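Local coordinates for GST N-terminal domain-containing protein (Pseudomonas syringae pv. tomato, PDB 3IC8) that is of unknown function but belongs to the glutathione S-transferase-like proteins and probably binds glutathione, at residues K17-L22 with V27-V32. Sequence-based numbering, arbitrary orientation.
Sequences KARLML and VNWRSV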
loop_
_atom_site.group_PDB
_atom_site.type_symbol
_atom_site.label_atom_id
_atom_site.label_comp_id
_atom_site.label_asym_id
_atom_site.label_seq_id
_atom_site.Cartn_x
_atom_site.Cartn_y
_atom_site.Cartn_z
ATOM N N LYS A 17 1.774 21.637 2.365
ATOM C CA LYS A 17 1.622 21.718 0.946
ATOM C C LYS A 17 2.969 21.931 0.291
ATOM O O LYS A 17 3.260 21.296 -0.659
ATOM C CB LYS A 17 0.634 22.815 0.568
ATOM C CG LYS A 17 0.728 23.290 -0.857
ATOM C CD LYS A 17 -0.562 23.789 -1.406
ATOM C CE LYS A 17 -0.705 25.276 -1.281
ATOM N NZ LYS A 17 -0.978 25.903 -2.560
ATOM N N ALA A 18 3.797 22.798 0.823
ATOM C CA ALA A 18 5.099 23.073 0.246
ATOM C C ALA A 18 6.032 21.886 0.232
ATOM O O ALA A 18 6.781 21.714 -0.675
ATOM C CB ALA A 18 5.725 24.183 0.938
ATOM N N ARG A 19 5.973 21.091 1.274
ATOM C CA ARG A 19 6.718 19.878 1.389
ATOM C C ARG A 19 6.330 18.846 0.338
ATOM O O ARG A 19 7.156 18.163 -0.196
ATOM C CB ARG A 19 6.475 19.331 2.782
ATOM C CG ARG A 19 7.669 19.269 3.635
ATOM C CD ARG A 19 7.532 19.901 4.994
ATOM N NE ARG A 19 6.276 19.673 5.683
ATOM C CZ ARG A 19 5.864 20.380 6.718
ATOM N NH1 ARG A 19 6.590 21.344 7.192
ATOM N NH2 ARG A 19 4.723 20.139 7.273
ATOM N N LEU A 20 5.043 18.723 0.088
ATOM C CA LEU A 20 4.527 17.862 -0.946
ATOM C C LEU A 20 4.967 18.344 -2.288
ATOM O O LEU A 20 5.215 17.576 -3.156
ATOM C CB LEU A 20 3.021 17.703 -0.871
ATOM C CG LEU A 20 2.527 16.975 0.356
ATOM C CD1 LEU A 20 1.109 17.244 0.636
ATOM C CD2 LEU A 20 2.789 15.533 0.326
HETATM N N MSE A 21 5.046 19.644 -2.443
HETATM C CA MSE A 21 5.453 20.230 -3.684
HETATM C C MSE A 21 6.870 19.819 -3.979
HETATM O O MSE A 21 7.208 19.501 -5.079
HETATM C CB MSE A 21 5.326 21.740 -3.635
HETATM C CG MSE A 21 3.954 22.290 -3.903
HETATM SE SE MSE A 21 3.647 24.084 -3.348
HETATM C CE MSE A 21 4.808 25.001 -4.449
ATOM N N LEU A 22 7.695 19.810 -2.961
ATOM C CA LEU A 22 9.033 19.322 -3.106
ATOM C C LEU A 22 9.071 17.857 -3.445
ATOM O O LEU A 22 9.894 17.437 -4.179
ATOM C CB LEU A 22 9.880 19.675 -1.901
ATOM C CG LEU A 22 10.131 21.165 -1.791
ATOM C CD1 LEU A 22 10.681 21.543 -0.482
ATOM C CD2 LEU A 22 10.997 21.637 -2.831
ATOM N N VAL A 27 13.123 16.641 -5.874
ATOM C CA VAL A 27 14.283 17.466 -5.785
ATOM C C VAL A 27 14.863 17.280 -4.422
ATOM O O VAL A 27 14.202 16.856 -3.539
ATOM C CB VAL A 27 13.910 18.923 -5.937
ATOM C CG1 VAL A 27 13.902 19.314 -7.360
ATOM C CG2 VAL A 27 12.582 19.178 -5.323
ATOM N N ASN A 28 16.124 17.597 -4.273
ATOM C CA ASN A 28 16.764 17.517 -3.006
ATOM C C ASN A 28 16.827 18.911 -2.463
ATOM O O ASN A 28 17.125 19.824 -3.170
ATOM C CB ASN A 28 18.148 16.929 -3.168
ATOM C CG ASN A 28 18.122 15.454 -3.404
ATOM O OD1 ASN A 28 18.575 14.688 -2.596
ATOM N ND2 ASN A 28 17.589 15.051 -4.524
ATOM N N TRP A 29 16.502 19.078 -1.202
ATOM C CA TRP A 29 16.413 20.393 -0.634
ATOM C C TRP A 29 16.973 20.467 0.768
ATOM O O TRP A 29 17.089 19.494 1.439
ATOM C CB TRP A 29 14.969 20.913 -0.689
ATOM C CG TRP A 29 13.960 20.016 -0.096
ATOM C CD1 TRP A 29 13.491 18.894 -0.622
ATOM C CD2 TRP A 29 13.306 20.174 1.157
ATOM N NE1 TRP A 29 12.585 18.327 0.199
ATOM C CE2 TRP A 29 12.448 19.103 1.305
ATOM C CE3 TRP A 29 13.371 21.121 2.171
ATOM C CZ2 TRP A 29 11.659 18.945 2.405
ATOM C CZ3 TRP A 29 12.589 20.963 3.252
ATOM C CH2 TRP A 29 11.746 19.888 3.369
ATOM N N ARG A 30 17.294 21.664 1.195
ATOM C CA ARG A 30 17.778 21.874 2.516
ATOM C C ARG A 30 16.647 22.336 3.392
ATOM O O ARG A 30 15.866 23.122 2.983
ATOM C CB ARG A 30 18.877 22.917 2.495
ATOM C CG ARG A 30 19.992 22.628 1.561
ATOM C CD ARG A 30 20.536 21.248 1.754
ATOM N NE ARG A 30 21.108 21.064 3.071
ATOM C CZ ARG A 30 22.296 21.503 3.417
ATOM N NH1 ARG A 30 23.040 22.142 2.562
ATOM N NH2 ARG A 30 22.746 21.304 4.614
ATOM N N SER A 31 16.582 21.849 4.610
ATOM C CA SER A 31 15.532 22.241 5.506
ATOM C C SER A 31 16.028 23.162 6.583
ATOM O O SER A 31 16.869 22.810 7.352
ATOM C CB SER A 31 14.958 21.018 6.163
ATOM O OG SER A 31 13.879 21.362 6.961
ATOM N N VAL A 32 15.474 24.352 6.647
ATOM C CA VAL A 32 15.829 25.265 7.692
ATOM C C VAL A 32 14.655 25.331 8.606
ATOM O O VAL A 32 13.588 25.657 8.194
ATOM C CB VAL A 32 16.101 26.670 7.176
ATOM C CG1 VAL A 32 16.381 27.578 8.291
ATOM C CG2 VAL A 32 17.234 26.676 6.271
#
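L22, on helix 16-25, presses its CD1 methyl onto one face of the W29 indole, packing the helix against strand 28-33, the second strand of the beta-alpha-beta unit begun by strand 4-8 in the thioredoxin-like N-terminal domain. The CH-pi contact is almost along the ring normal: CD1 of L22 stands 3.5 Å from the centroid of the five-membered ring of W29, only 14° off that normal. A branched leucine suits this place because its two methyls serve two partners; while CD1 covers the indole, CD2 of L22 meets CG2 of V27 at 3.8 Å, near the turn into the strand. At the six-membered end of the indole, the aliphatic part of R19 takes over, its CG lying obliquely 4.1 Å from W29 CH2. Kinks at chi2 and chi3 turn the R19 guanidinium aside; it is held by the carbonyls of Y9 and S12 and a salt bridge to E16, and it is the methylene CG that meets the ring. With chi1 at 53°, the indole of W29 is swung over its own backbone and presents a face to L22. Tryptophan adds a polar edge to its broad apolar faces: W29 NE1, 3.7 Å from L22 CB, donates its hydrogen bond to H220 O.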